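Local coordinates for protein ornithine carbamoyltransferase (Giardia intestinalis, PDB 3GRF) that probably catalyses transfer of the carbamoyl group between carbamoyl phosphate and ornithine, as part of arginine degradation, at residues Lys45-Phe51 with Val101-Arg107; Arg57-Leu62 with Arg310-Ala314; Cys193-Phe199 with Val259-Phe263; Tyr176-Arg180 with Val205-Cys209. All coordinates share one frame; numbering follows the deposited sequence.

Contact 1: Lys45-Phe51 with Val101-Arg107; sequences KTLLAFF and VDICTAR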
loop_
_atom_site.group_PDB
_atom_site.type_symbol
_atom_site.label_atom_id
_atom_site.label_comp_id
_atom_site.label_asym_id
_atom_site.label_seq_id
_atom_site.Cartn_x
_atom_site.Cartn_y
_atom_site.Cartn_z
ATOM N N LYS A 45 0.008 3.646 14.773
ATOM C CA LYS A 45 -0.061 2.208 15.030
ATOM C C LYS A 45 -0.349 1.583 13.711
ATOM O O LYS A 45 -0.983 2.235 12.872
ATOM C CB LYS A 45 -1.145 1.872 16.059
ATOM C CG LYS A 45 -0.702 2.233 17.499
ATOM C CD LYS A 45 -1.877 2.195 18.463
ATOM C CE LYS A 45 -1.450 2.631 19.870
ATOM N NZ LYS A 45 -0.904 1.476 20.635
ATOM N N THR A 46 0.128 0.358 13.440
ATOM C CA THR A 46 -0.119 -0.270 12.118
ATOM C C THR A 46 -0.718 -1.648 12.226
ATOM O O THR A 46 -0.468 -2.391 13.177
ATOM C CB THR A 46 1.148 -0.314 11.197
ATOM O OG1 THR A 46 1.614 -1.673 11.103
ATOM C CG2 THR A 46 2.230 0.579 11.774
ATOM N N LEU A 47 -1.528 -1.958 11.228
ATOM C CA LEU A 47 -2.086 -3.260 11.096
ATOM C C LEU A 47 -1.395 -3.959 9.926
ATOM O O LEU A 47 -1.190 -3.386 8.864
ATOM C CB LEU A 47 -3.608 -3.158 10.888
ATOM C CG LEU A 47 -4.253 -4.211 9.973
ATOM C CD1 LEU A 47 -4.339 -5.509 10.745
ATOM C CD2 LEU A 47 -5.639 -3.820 9.394
ATOM N N LEU A 48 -1.031 -5.209 10.132
ATOM C CA LEU A 48 -0.443 -5.943 9.074
ATOM C C LEU A 48 -1.538 -6.814 8.507
ATOM O O LEU A 48 -2.086 -7.636 9.211
ATOM C CB LEU A 48 0.639 -6.828 9.643
ATOM C CG LEU A 48 1.341 -7.736 8.644
ATOM C CD1 LEU A 48 1.704 -7.021 7.292
ATOM C CD2 LEU A 48 2.567 -8.249 9.331
ATOM N N ALA A 49 -1.835 -6.678 7.213
ATOM C CA ALA A 49 -3.013 -7.346 6.652
ATOM C C ALA A 49 -2.669 -8.250 5.485
ATOM O O ALA A 49 -2.505 -7.758 4.378
ATOM C CB ALA A 49 -4.013 -6.283 6.191
ATOM N N PHE A 50 -2.581 -9.560 5.745
ATOM C CA PHE A 50 -2.262 -10.590 4.736
ATOM C C PHE A 50 -3.490 -10.959 3.948
ATOM O O PHE A 50 -4.582 -11.057 4.488
ATOM C CB PHE A 50 -1.705 -11.854 5.418
ATOM C CG PHE A 50 -0.382 -11.641 6.146
ATOM C CD1 PHE A 50 -0.350 -11.459 7.507
ATOM C CD2 PHE A 50 0.821 -11.598 5.458
ATOM C CE1 PHE A 50 0.882 -11.272 8.187
ATOM C CE2 PHE A 50 2.061 -11.415 6.144
ATOM C CZ PHE A 50 2.066 -11.251 7.508
ATOM N N PHE A 51 -3.335 -11.122 2.641
ATOM C CA PHE A 51 -4.414 -11.605 1.839
ATOM C C PHE A 51 -3.826 -12.644 0.921
ATOM O O PHE A 51 -2.899 -12.344 0.181
ATOM C CB PHE A 51 -5.024 -10.461 1.027
ATOM C CG PHE A 51 -5.856 -9.509 1.847
ATOM C CD1 PHE A 51 -7.226 -9.669 1.944
ATOM C CD2 PHE A 51 -5.261 -8.444 2.501
ATOM C CE1 PHE A 51 -7.981 -8.791 2.717
ATOM C CE2 PHE A 51 -6.015 -7.520 3.248
ATOM C CZ PHE A 51 -7.363 -7.728 3.388
ATOM N N VAL A 101 4.544 -4.765 14.332
ATOM C CA VAL A 101 3.176 -4.274 14.150
ATOM C C VAL A 101 2.379 -4.411 15.455
ATOM O O VAL A 101 2.830 -5.054 16.420
ATOM C CB VAL A 101 2.493 -4.935 12.931
ATOM C CG1 VAL A 101 3.373 -4.705 11.693
ATOM C CG2 VAL A 101 2.270 -6.459 13.183
ATOM N N ASP A 102 1.243 -3.718 15.511
ATOM C CA ASP A 102 0.381 -3.693 16.682
ATOM C C ASP A 102 -0.760 -4.697 16.569
ATOM O O ASP A 102 -1.362 -5.131 17.565
ATOM C CB ASP A 102 -0.158 -2.285 16.864
ATOM C CG ASP A 102 0.924 -1.297 17.023
ATOM O OD1 ASP A 102 1.265 -0.610 16.036
ATOM O OD2 ASP A 102 1.501 -1.256 18.117
ATOM N N ILE A 103 -1.089 -5.066 15.341
ATOM C CA ILE A 103 -2.240 -5.939 15.125
ATOM C C ILE A 103 -2.137 -6.537 13.756
ATOM O O ILE A 103 -1.427 -5.993 12.921
ATOM C CB ILE A 103 -3.610 -5.194 15.282
ATOM C CG1 ILE A 103 -4.782 -6.150 15.126
ATOM C CG2 ILE A 103 -3.773 -3.995 14.341
ATOM C CD1 ILE A 103 -6.015 -5.631 15.742
ATOM N N CYS A 104 -2.829 -7.658 13.529
ATOM C CA CYS A 104 -2.700 -8.416 12.271
ATOM C C CYS A 104 -4.057 -8.995 11.878
ATOM O O CYS A 104 -4.773 -9.523 12.708
ATOM C CB CYS A 104 -1.673 -9.549 12.437
ATOM S SG CYS A 104 -1.593 -10.798 11.084
ATOM N N THR A 105 -4.410 -8.904 10.605
ATOM C CA THR A 105 -5.565 -9.631 10.095
ATOM C C THR A 105 -4.977 -10.475 8.977
ATOM O O THR A 105 -3.960 -10.097 8.402
ATOM C CB THR A 105 -6.612 -8.688 9.439
ATOM O OG1 THR A 105 -5.943 -7.930 8.448
ATOM C CG2 THR A 105 -7.271 -7.722 10.439
ATOM N N ALA A 106 -5.591 -11.613 8.673
ATOM C CA ALA A 106 -5.087 -12.469 7.602
ATOM C C ALA A 106 -6.255 -13.183 6.986
ATOM O O ALA A 106 -7.187 -13.599 7.679
ATOM C CB ALA A 106 -4.079 -13.483 8.131
ATOM N N ARG A 107 -6.216 -13.287 5.674
ATOM C CA ARG A 107 -7.223 -13.956 4.881
ATOM C C ARG A 107 -6.519 -15.129 4.263
ATOM O O ARG A 107 -5.919 -14.973 3.197
ATOM C CB ARG A 107 -7.810 -13.010 3.835
ATOM C CG ARG A 107 -9.226 -13.357 3.373
ATOM C CD ARG A 107 -9.201 -14.521 2.385
ATOM N NE ARG A 107 -10.429 -14.634 1.579
ATOM C CZ ARG A 107 -11.126 -13.601 1.090
ATOM N NH1 ARG A 107 -10.732 -12.352 1.320
ATOM N NH2 ARG A 107 -12.227 -13.831 0.383
HETATM O O HOH W 1 -6.223 -9.187 6.156
#
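Leu47 to Phe51 pair residue for residue with Ile103 to Arg107 as neighbouring parallel strands of the sheet in the carbamoyl phosphate domain. Backbone bonds alternate across the join: Leu48 N gives to Ile103 O at 2.9 Å and Thr105 N to Leu48 O at 3.0 Å, after which Phe50 N meets Thr105 O and Arg107 N meets Phe50 O.

At the entry to the ladder a side chain stands in for a backbone carbonyl. Asp102 OD1 takes the Thr46 N-H on its anti lone pair, 3.0 Å from Thr46 N, while Asp102 N returns a bond to Thr46 O.

Apolar contacts fall on two faces. On one, Leu47 CB rests on Ile103 CG2 at 3.6 Å, and helices 56-69 and 303-322 cover it. On the other, Leu48 meets Val101 and Phe50 CB meets Ala106 CB, facing helix 111-120 and, in part, the second subunit. Here Cys104 SG, anti to its own N (chi1 169°), lies in the plane of the Phe50 ring at its edge, 3.8 Å from Phe50 CE1.

One water ties side chain to backbone, donating to Phe50 O at 3.0 Å and lying 2.6 Å from Thr105 OG1.

Contact 2: Arg57-Leu62 with Arg310-Ala314; sequences RTRVSL and RLHSA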
loop_
_atom_site.group_PDB
_atom_site.type_symbol
_atom_site.label_atom_id
_atom_site.label_comp_id
_atom_site.label_asym_id
_atom_site.label_seq_id
_atom_site.Cartn_x
_atom_site.Cartn_y
_atom_site.Cartn_z
ATOM N N ARG A 57 -13.999 -5.767 -0.546
ATOM C CA ARG A 57 -14.700 -5.450 0.703
ATOM C C ARG A 57 -13.782 -5.494 1.903
ATOM O O ARG A 57 -13.758 -4.569 2.707
ATOM C CB ARG A 57 -15.845 -6.432 0.968
ATOM C CG ARG A 57 -17.206 -5.962 0.518
ATOM C CD ARG A 57 -18.022 -7.212 0.202
ATOM N NE ARG A 57 -18.285 -7.299 -1.217
ATOM C CZ ARG A 57 -17.409 -7.680 -2.150
ATOM N NH1 ARG A 57 -16.161 -8.018 -1.845
ATOM N NH2 ARG A 57 -17.789 -7.698 -3.419
ATOM N N THR A 58 -13.042 -6.598 2.031
ATOM C CA THR A 58 -12.232 -6.796 3.233
ATOM C C THR A 58 -11.067 -5.811 3.195
ATOM O O THR A 58 -10.828 -5.104 4.162
ATOM C CB THR A 58 -11.818 -8.278 3.435
ATOM O OG1 THR A 58 -13.008 -9.063 3.601
ATOM C CG2 THR A 58 -10.938 -8.468 4.670
ATOM N N ARG A 59 -10.381 -5.726 2.066
ATOM C CA ARG A 59 -9.231 -4.866 1.964
ATOM C C ARG A 59 -9.564 -3.389 2.133
ATOM O O ARG A 59 -8.860 -2.666 2.846
ATOM C CB ARG A 59 -8.531 -5.049 0.631
ATOM C CG ARG A 59 -7.046 -4.868 0.769
ATOM C CD ARG A 59 -6.584 -3.589 0.142
ATOM N NE ARG A 59 -6.130 -3.887 -1.193
ATOM C CZ ARG A 59 -5.124 -3.284 -1.813
ATOM N NH1 ARG A 59 -4.413 -2.327 -1.226
ATOM N NH2 ARG A 59 -4.842 -3.670 -3.045
ATOM N N VAL A 60 -10.616 -2.924 1.477
ATOM C CA VAL A 60 -10.906 -1.476 1.522
ATOM C C VAL A 60 -11.386 -1.108 2.913
ATOM O O VAL A 60 -11.105 -0.006 3.402
ATOM C CB VAL A 60 -11.960 -1.052 0.429
ATOM C CG1 VAL A 60 -12.675 0.266 0.763
ATOM C CG2 VAL A 60 -11.325 -0.960 -0.940
ATOM N N SER A 61 -12.161 -1.984 3.548
ATOM C CA SER A 61 -12.738 -1.616 4.863
ATOM C C SER A 61 -11.640 -1.562 5.933
ATOM O O SER A 61 -11.657 -0.711 6.825
ATOM C CB SER A 61 -13.877 -2.575 5.293
ATOM O OG SER A 61 -13.426 -3.908 5.403
ATOM N N LEU A 62 -10.698 -2.494 5.827
ATOM C CA LEU A 62 -9.545 -2.624 6.732
ATOM C C LEU A 62 -8.592 -1.440 6.621
ATOM O O LEU A 62 -8.217 -0.845 7.634
ATOM C CB LEU A 62 -8.786 -3.933 6.379
ATOM C CG LEU A 62 -8.889 -5.110 7.351
ATOM C CD1 LEU A 62 -10.051 -5.001 8.321
ATOM C CD2 LEU A 62 -8.800 -6.481 6.711
ATOM N N ARG A 310 -19.017 -2.857 6.841
ATOM C CA ARG A 310 -17.729 -3.513 7.021
ATOM C C ARG A 310 -16.726 -2.533 7.573
ATOM O O ARG A 310 -15.911 -2.896 8.431
ATOM C CB ARG A 310 -17.187 -4.139 5.716
ATOM C CG ARG A 310 -17.934 -5.413 5.245
ATOM C CD ARG A 310 -17.887 -6.525 6.326
ATOM N NE ARG A 310 -16.498 -6.986 6.466
ATOM C CZ ARG A 310 -15.859 -7.807 5.617
ATOM N NH1 ARG A 310 -16.492 -8.364 4.587
ATOM N NH2 ARG A 310 -14.579 -8.092 5.809
ATOM N N LEU A 311 -16.829 -1.283 7.129
ATOM C CA LEU A 311 -15.900 -0.223 7.530
ATOM C C LEU A 311 -16.001 0.023 9.029
ATOM O O LEU A 311 -15.033 -0.096 9.759
ATOM C CB LEU A 311 -16.123 1.086 6.709
ATOM C CG LEU A 311 -15.428 2.365 7.284
ATOM C CD1 LEU A 311 -13.891 2.224 7.398
ATOM C CD2 LEU A 311 -15.812 3.646 6.626
ATOM N N HIS A 312 -17.179 0.431 9.473
ATOM C CA HIS A 312 -17.354 0.804 10.869
ATOM C C HIS A 312 -17.202 -0.382 11.832
ATOM O O HIS A 312 -16.699 -0.250 12.929
ATOM C CB HIS A 312 -18.742 1.432 11.007
ATOM C CG HIS A 312 -19.053 2.425 9.930
ATOM N ND1 HIS A 312 -18.351 3.601 9.781
ATOM C CD2 HIS A 312 -19.947 2.385 8.916
ATOM C CE1 HIS A 312 -18.831 4.261 8.746
ATOM N NE2 HIS A 312 -19.807 3.545 8.210
ATOM N N SER A 313 -17.668 -1.559 11.440
ATOM C CA SER A 313 -17.434 -2.760 12.277
ATOM C C SER A 313 -15.952 -3.175 12.323
ATOM O O SER A 313 -15.492 -3.808 13.273
ATOM C CB SER A 313 -18.305 -3.875 11.763
ATOM O OG SER A 313 -18.043 -4.040 10.379
ATOM N N ALA A 314 -15.201 -2.783 11.310
ATOM C CA ALA A 314 -13.770 -3.064 11.291
ATOM C C ALA A 314 -13.084 -2.134 12.244
ATOM O O ALA A 314 -12.188 -2.573 12.959
ATOM C CB ALA A 314 -13.173 -2.925 9.869
HETATM O O HOH W 2 -15.452 -10.573 2.513
HETATM O O HOH W 3 -13.378 -5.828 7.555
#
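Thr58 OG1 accepts an N-H from Arg310 NH2 at 2.9 Å and is also bonded to a water that in turn accepts from Arg310 NH1. The direct bond is fairly straight (153° at the hydrogen), with the hydroxyl tilted slightly out of the guanidinium plane, and the water lies in that plane at the guanidinium edge. A second water takes another proton from Arg310 NH2, 3.1 Å away, and donates to Ser61 OG at 2.9 Å. Two of the three guanidinium nitrogens are thus tied to helix 56-69, directly or through water, which should restrain rotation of the group. Two successive bends, at chi2 and chi3, turn the Arg310 chain back toward this helix.

Beyond the guanidinium the helices come close. Ser61 CB sits 3.6 Å from Arg310 C and 3.7 Å from Arg310 CB, and Leu311 CD1 reaches Ser61 O. One turn on, Ala314 CB touches Leu62 CD1 at 4.1 Å. Small residues at 61 and 314 go with a short axis separation of 8.6 Å, at a crossing angle of -55°.

Met100 of the third subunit also packs on Ser61 and Arg310. Helix 303-322 here comes back from the ornithine-domain part of the sequence to helix 56-69. At its start, Ser55-Leu56-Arg57-Thr58-Arg59 matches the Ser-Thr-Arg-Thr-Arg carbamoyl phosphate motif of transcarbamoylases except at the second position, so the segment probably belongs to that site.

Contact 3: Cys193-Phe199 with Val259-Phe263; sequences CPDHKDF and VLTPF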
loop_
_atom_site.group_PDB
_atom_site.type_symbol
_atom_site.label_atom_id
_atom_site.label_comp_id
_atom_site.label_asym_id
_atom_site.label_seq_id
_atom_site.Cartn_x
_atom_site.Cartn_y
_atom_site.Cartn_z
ATOM N N CYS A 193 -31.491 -25.379 4.714
ATOM C CA CYS A 193 -30.528 -25.980 3.804
ATOM C C CYS A 193 -31.091 -27.256 3.198
ATOM O O CYS A 193 -32.071 -27.792 3.694
ATOM C CB CYS A 193 -29.221 -26.278 4.523
ATOM S SG CYS A 193 -29.409 -27.338 5.979
ATOM N N PRO A 194 -30.454 -27.737 2.113
ATOM C CA PRO A 194 -30.822 -29.022 1.543
ATOM C C PRO A 194 -30.542 -30.166 2.507
ATOM O O PRO A 194 -29.445 -30.287 3.068
ATOM C CB PRO A 194 -29.926 -29.126 0.311
ATOM C CG PRO A 194 -29.483 -27.712 -0.007
ATOM C CD PRO A 194 -29.382 -27.068 1.333
ATOM N N ASP A 195 -31.527 -31.035 2.656
ATOM C CA ASP A 195 -31.324 -32.245 3.403
ATOM C C ASP A 195 -30.309 -33.154 2.743
ATOM O O ASP A 195 -30.673 -34.156 2.138
ATOM C CB ASP A 195 -32.631 -32.982 3.608
ATOM C CG ASP A 195 -32.515 -34.065 4.675
ATOM O OD1 ASP A 195 -33.568 -34.467 5.244
ATOM O OD2 ASP A 195 -31.365 -34.494 4.950
ATOM N N HIS A 196 -29.039 -32.792 2.887
ATOM C CA HIS A 196 -27.915 -33.417 2.208
ATOM C C HIS A 196 -26.630 -33.162 3.003
ATOM O O HIS A 196 -26.230 -32.018 3.236
ATOM C CB HIS A 196 -27.761 -32.866 0.799
ATOM C CG HIS A 196 -26.745 -33.592 -0.029
ATOM N ND1 HIS A 196 -25.445 -33.788 0.387
ATOM C CD2 HIS A 196 -26.832 -34.146 -1.261
ATOM C CE1 HIS A 196 -24.783 -34.454 -0.540
ATOM N NE2 HIS A 196 -25.599 -34.675 -1.555
ATOM N N LYS A 197 -25.986 -34.244 3.416
ATOM C CA LYS A 197 -24.842 -34.179 4.319
ATOM C C LYS A 197 -23.861 -33.069 3.947
ATOM O O LYS A 197 -23.320 -32.414 4.831
ATOM C CB LYS A 197 -24.146 -35.558 4.398
ATOM C CG LYS A 197 -25.127 -36.724 4.588
ATOM C CD LYS A 197 -24.977 -37.441 5.950
ATOM C CE LYS A 197 -26.278 -37.371 6.804
ATOM N NZ LYS A 197 -26.666 -38.650 7.547
ATOM N N ASP A 198 -23.656 -32.844 2.647
ATOM C CA ASP A 198 -22.658 -31.857 2.144
ATOM C C ASP A 198 -23.106 -30.383 2.188
ATOM O O ASP A 198 -22.362 -29.503 1.820
ATOM C CB ASP A 198 -22.243 -32.169 0.699
ATOM C CG ASP A 198 -21.672 -33.556 0.539
ATOM O OD1 ASP A 198 -21.143 -34.105 1.522
ATOM O OD2 ASP A 198 -21.762 -34.094 -0.582
ATOM N N PHE A 199 -24.335 -30.136 2.610
ATOM C CA PHE A 199 -24.904 -28.800 2.538
ATOM C C PHE A 199 -25.508 -28.392 3.878
ATOM O O PHE A 199 -26.154 -27.362 3.953
ATOM C CB PHE A 199 -25.944 -28.699 1.395
ATOM C CG PHE A 199 -25.355 -28.983 0.000
ATOM C CD1 PHE A 199 -25.185 -30.284 -0.447
ATOM C CD2 PHE A 199 -24.943 -27.938 -0.831
ATOM C CE1 PHE A 199 -24.607 -30.555 -1.707
ATOM C CE2 PHE A 199 -24.380 -28.195 -2.078
ATOM C CZ PHE A 199 -24.234 -29.518 -2.519
ATOM N N VAL A 259 -29.333 -29.398 -6.220
ATOM C CA VAL A 259 -29.601 -29.509 -4.775
ATOM C C VAL A 259 -29.956 -28.129 -4.149
ATOM O O VAL A 259 -30.839 -28.040 -3.317
ATOM C CB VAL A 259 -28.488 -30.376 -4.037
ATOM C CG1 VAL A 259 -27.261 -30.549 -4.905
ATOM C CG2 VAL A 259 -28.102 -29.828 -2.710
ATOM N N LEU A 260 -29.320 -27.059 -4.632
ATOM C CA LEU A 260 -29.438 -25.712 -4.060
ATOM C C LEU A 260 -30.658 -24.921 -4.543
ATOM O O LEU A 260 -31.142 -24.037 -3.846
ATOM C CB LEU A 260 -28.169 -24.918 -4.377
ATOM C CG LEU A 260 -27.054 -24.606 -3.345
ATOM C CD1 LEU A 260 -27.282 -25.134 -1.900
ATOM C CD2 LEU A 260 -25.671 -24.961 -3.909
ATOM N N THR A 261 -31.166 -25.235 -5.733
ATOM C CA THR A 261 -32.220 -24.405 -6.345
ATOM C C THR A 261 -33.492 -24.194 -5.515
ATOM O O THR A 261 -34.048 -23.088 -5.559
ATOM C CB THR A 261 -32.611 -24.920 -7.752
ATOM O OG1 THR A 261 -31.486 -24.778 -8.617
ATOM C CG2 THR A 261 -33.772 -24.106 -8.327
ATOM N N PRO A 262 -33.987 -25.246 -4.806
ATOM C CA PRO A 262 -35.100 -25.026 -3.875
ATOM C C PRO A 262 -34.792 -24.053 -2.705
ATOM O O PRO A 262 -35.708 -23.727 -1.923
ATOM C CB PRO A 262 -35.417 -26.443 -3.345
ATOM C CG PRO A 262 -34.793 -27.362 -4.277
ATOM C CD PRO A 262 -33.622 -26.680 -4.886
ATOM N N PHE A 263 -33.542 -23.589 -2.599
ATOM C CA PHE A 263 -33.151 -22.683 -1.524
ATOM C C PHE A 263 -32.767 -21.328 -1.974
ATOM O O PHE A 263 -32.179 -20.558 -1.208
ATOM C CB PHE A 263 -32.088 -23.305 -0.625
ATOM C CG PHE A 263 -32.645 -24.421 0.176
ATOM C CD1 PHE A 263 -33.213 -24.183 1.421
ATOM C CD2 PHE A 263 -32.726 -25.690 -0.363
ATOM C CE1 PHE A 263 -33.775 -25.216 2.149
ATOM C CE2 PHE A 263 -33.301 -26.741 0.357
ATOM C CZ PHE A 263 -33.843 -26.504 1.598
#
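Cys193 and Pro194 lie over one face of the Phe263 ring, where the chain leaves strand 188-192 of the parallel, Rossmann-like sheet in the ornithine domain and packs against residues 259-263, on helix 256-260 and the turn that follows. No hydrogen bond joins the two segments; apolar and CH-pi contacts do the work.

At Cys193 the peptide itself is the contact. Its carbonyl carbon stands above the ring, toward the rim, and Cys193 O comes within 3.0 Å of Phe263 CZ, a tight approach.

Pro194 is wedged between three side chains. Its CD lies over the Phe263 ring, 4.2 Å from the centroid and 21° off the normal, in a CH-pi contact. On the Val259 side, Pro194 CB meets Val259 CG2 at 3.6 Å, while Pro194 CG also reaches Leu260 CD1 at 3.9 Å.

Asp195 then centres an inverse gamma turn and carries the chain outward, where its carboxylate forms a salt bridge with Lys200. His196 bends the loop back: its ND1 accepts the Asp198 N-H at 3.0 Å, in the plane of the imidazole, and its carbonyl oxygen accepts from Phe199 N.

At Phe199, CE1 stands over the centre of the His196 ring, the two rings nearly perpendicular. Leu260 CD1 approaches Phe199 CD2 at 3.8 Å. Val259 CG2 sits over the centre of one face of the Phe199 ring in a CH-pi contact, 3.7 Å from the centroid and only 11° off the normal.

Contact 4: Tyr176-Arg180 with Val205-Cys209; sequences YDLMR and VIDEC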
loop_
_atom_site.group_PDB
_atom_site.type_symbol
_atom_site.label_atom_id
_atom_site.label_comp_id
_atom_site.label_asym_id
_atom_site.label_seq_id
_atom_site.Cartn_x
_atom_site.Cartn_y
_atom_site.Cartn_z
ATOM N N TYR A 176 -21.721 -20.891 9.654
ATOM C CA TYR A 176 -21.105 -21.190 10.961
ATOM C C TYR A 176 -21.015 -19.974 11.838
ATOM O O TYR A 176 -21.436 -19.993 12.987
ATOM C CB TYR A 176 -19.703 -21.772 10.797
ATOM C CG TYR A 176 -19.694 -23.109 10.058
ATOM C CD1 TYR A 176 -18.499 -23.705 9.700
ATOM C CD2 TYR A 176 -20.901 -23.745 9.696
ATOM C CE1 TYR A 176 -18.475 -24.930 8.991
ATOM C CE2 TYR A 176 -20.896 -25.000 8.987
ATOM C CZ TYR A 176 -19.686 -25.567 8.653
ATOM O OH TYR A 176 -19.675 -26.779 7.964
ATOM N N ASP A 177 -20.444 -18.912 11.311
ATOM C CA ASP A 177 -20.230 -17.737 12.171
ATOM C C ASP A 177 -21.536 -16.975 12.468
ATOM O O ASP A 177 -21.650 -16.351 13.526
ATOM C CB ASP A 177 -19.123 -16.836 11.562
ATOM C CG ASP A 177 -17.965 -16.559 12.516
ATOM O OD1 ASP A 177 -17.882 -17.116 13.629
ATOM O OD2 ASP A 177 -17.114 -15.748 12.142
ATOM N N LEU A 178 -22.555 -17.024 11.560
ATOM C CA LEU A 178 -23.901 -16.398 11.805
ATOM C C LEU A 178 -24.590 -17.180 12.934
ATOM O O LEU A 178 -25.160 -16.568 13.843
ATOM C CB LEU A 178 -24.767 -16.440 10.526
ATOM C CG LEU A 178 -25.146 -15.149 9.765
ATOM C CD1 LEU A 178 -24.512 -13.908 10.399
ATOM C CD2 LEU A 178 -24.731 -15.254 8.296
ATOM N N MET A 179 -24.544 -18.509 12.861
ATOM C CA MET A 179 -25.110 -19.343 13.918
ATOM C C MET A 179 -24.490 -18.989 15.263
ATOM O O MET A 179 -25.217 -18.834 16.260
ATOM C CB MET A 179 -24.864 -20.817 13.616
ATOM C CG MET A 179 -25.629 -21.354 12.371
ATOM S SD MET A 179 -24.911 -22.923 11.790
ATOM C CE MET A 179 -25.227 -24.003 13.174
ATOM N N ARG A 180 -23.160 -18.861 15.303
ATOM C CA ARG A 180 -22.465 -18.425 16.539
ATOM C C ARG A 180 -22.906 -17.032 17.019
ATOM O O ARG A 180 -23.056 -16.825 18.225
ATOM C CB ARG A 180 -20.932 -18.458 16.390
ATOM C CG ARG A 180 -20.263 -19.864 16.194
ATOM C CD ARG A 180 -18.806 -19.703 15.724
ATOM N NE ARG A 180 -18.244 -20.941 15.101
ATOM C CZ ARG A 180 -17.601 -20.990 13.930
ATOM N NH1 ARG A 180 -17.445 -19.896 13.201
ATOM N NH2 ARG A 180 -17.131 -22.144 13.457
ATOM N N VAL A 205 -20.335 -27.450 14.961
ATOM C CA VAL A 205 -20.730 -26.038 14.952
ATOM C C VAL A 205 -22.082 -25.887 15.689
ATOM O O VAL A 205 -22.247 -25.013 16.541
ATOM C CB VAL A 205 -20.731 -25.465 13.489
ATOM C CG1 VAL A 205 -21.395 -24.124 13.418
ATOM C CG2 VAL A 205 -19.292 -25.408 12.926
ATOM N N ILE A 206 -23.024 -26.778 15.406
ATOM C CA ILE A 206 -24.292 -26.863 16.145
ATOM C C ILE A 206 -24.025 -27.033 17.653
ATOM O O ILE A 206 -24.540 -26.245 18.478
ATOM C CB ILE A 206 -25.173 -28.011 15.612
ATOM C CG1 ILE A 206 -25.357 -27.896 14.102
ATOM C CG2 ILE A 206 -26.538 -28.003 16.282
ATOM C CD1 ILE A 206 -25.836 -29.237 13.422
ATOM N N ASP A 207 -23.168 -27.991 18.014
ATOM C CA ASP A 207 -22.774 -28.215 19.427
ATOM C C ASP A 207 -22.172 -26.986 20.116
ATOM O O ASP A 207 -22.569 -26.630 21.235
ATOM C CB ASP A 207 -21.760 -29.363 19.552
ATOM C CG ASP A 207 -22.350 -30.721 19.192
ATOM O OD1 ASP A 207 -23.577 -30.814 18.939
ATOM O OD2 ASP A 207 -21.580 -31.700 19.170
ATOM N N GLU A 208 -21.204 -26.346 19.466
ATOM C CA GLU A 208 -20.680 -25.069 19.990
ATOM C C GLU A 208 -21.789 -24.085 20.278
ATOM O O GLU A 208 -21.789 -23.397 21.319
ATOM C CB GLU A 208 -19.681 -24.425 19.022
ATOM C CG GLU A 208 -19.272 -22.996 19.443
ATOM C CD GLU A 208 -18.094 -22.450 18.659
ATOM O OE1 GLU A 208 -18.040 -22.695 17.433
ATOM O OE2 GLU A 208 -17.235 -21.767 19.264
ATOM N N CYS A 209 -22.715 -23.962 19.337
ATOM C CA CYS A 209 -23.779 -22.975 19.520
ATOM C C CYS A 209 -24.705 -23.319 20.662
ATOM O O CYS A 209 -25.131 -22.429 21.425
ATOM C CB CYS A 209 -24.590 -22.758 18.248
ATOM S SG CYS A 209 -23.641 -22.031 16.960
#
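Arg180 reaches across from helix 173-185 to Glu208 and Val205 on helix 203-216. Beyond CB, CG lies anti to the carbonyl carbon, beside the backbone N (chi1 -66°), and from CG the chain runs extended to NE. CG passes 4.1 Å from Cys209 SG, and CD lies 3.5 Å from Glu208 OE1. NE makes the salt bridge, giving its proton to Glu208 OE1 at 2.9 Å; the donor comes from above the carboxylate plane, with the two flat groups 67° apart. NH2 brushes Val205 CG2. NH1 turns back to its own helix and bonds Asp177 OD1 at 2.8 Å, nearly in the guanidinium plane. This network is extended by Phe132, whose carbonyl also takes a bond from NH1, and by Ser14, bonded to Glu208 OE2.

Beside the charges the packing is apolar. Val205 CG2 sits over one face of the Tyr176 ring, 3.8 Å from the centroid, and Val205 CG1 meets Met179 CE at 3.8 Å. Cys209 SG fits against Met179 CB at the same distance.

The two helices, 16° from parallel with axes 9.6 Å apart, are the connections of two successive beta-alpha-beta units, 164-167 to 188-192 to 221-225; Met179, Ile206 and Cys209 touch strand 221-225.

Overall arrangement
Contacts 1 and 2 form one continuous body: Phe51 CE1 packs on Thr58 CG2 at 3.6 Å and Thr105 OG1 lies 3.6 Å from Leu62 CD2, with helices 56-69 and 303-322 packing on each other and both covering the Leu47/Ile103/Thr105 face of the sheet. The probable carbamoyl phosphate motif lies at contact 2; the bound nickel ion is about 9 Å from the side chain of Thr46 in contact 1. Contacts 3 and 4 alternate along the chain, 193-199 lying between 176-180 and 205-209, their nearest atoms about 7 Å apart. The nearest atoms of contacts 4 and 2 are about 10 Å apart, whereas the centres of contacts 1 and 3 are about 36 Å apart.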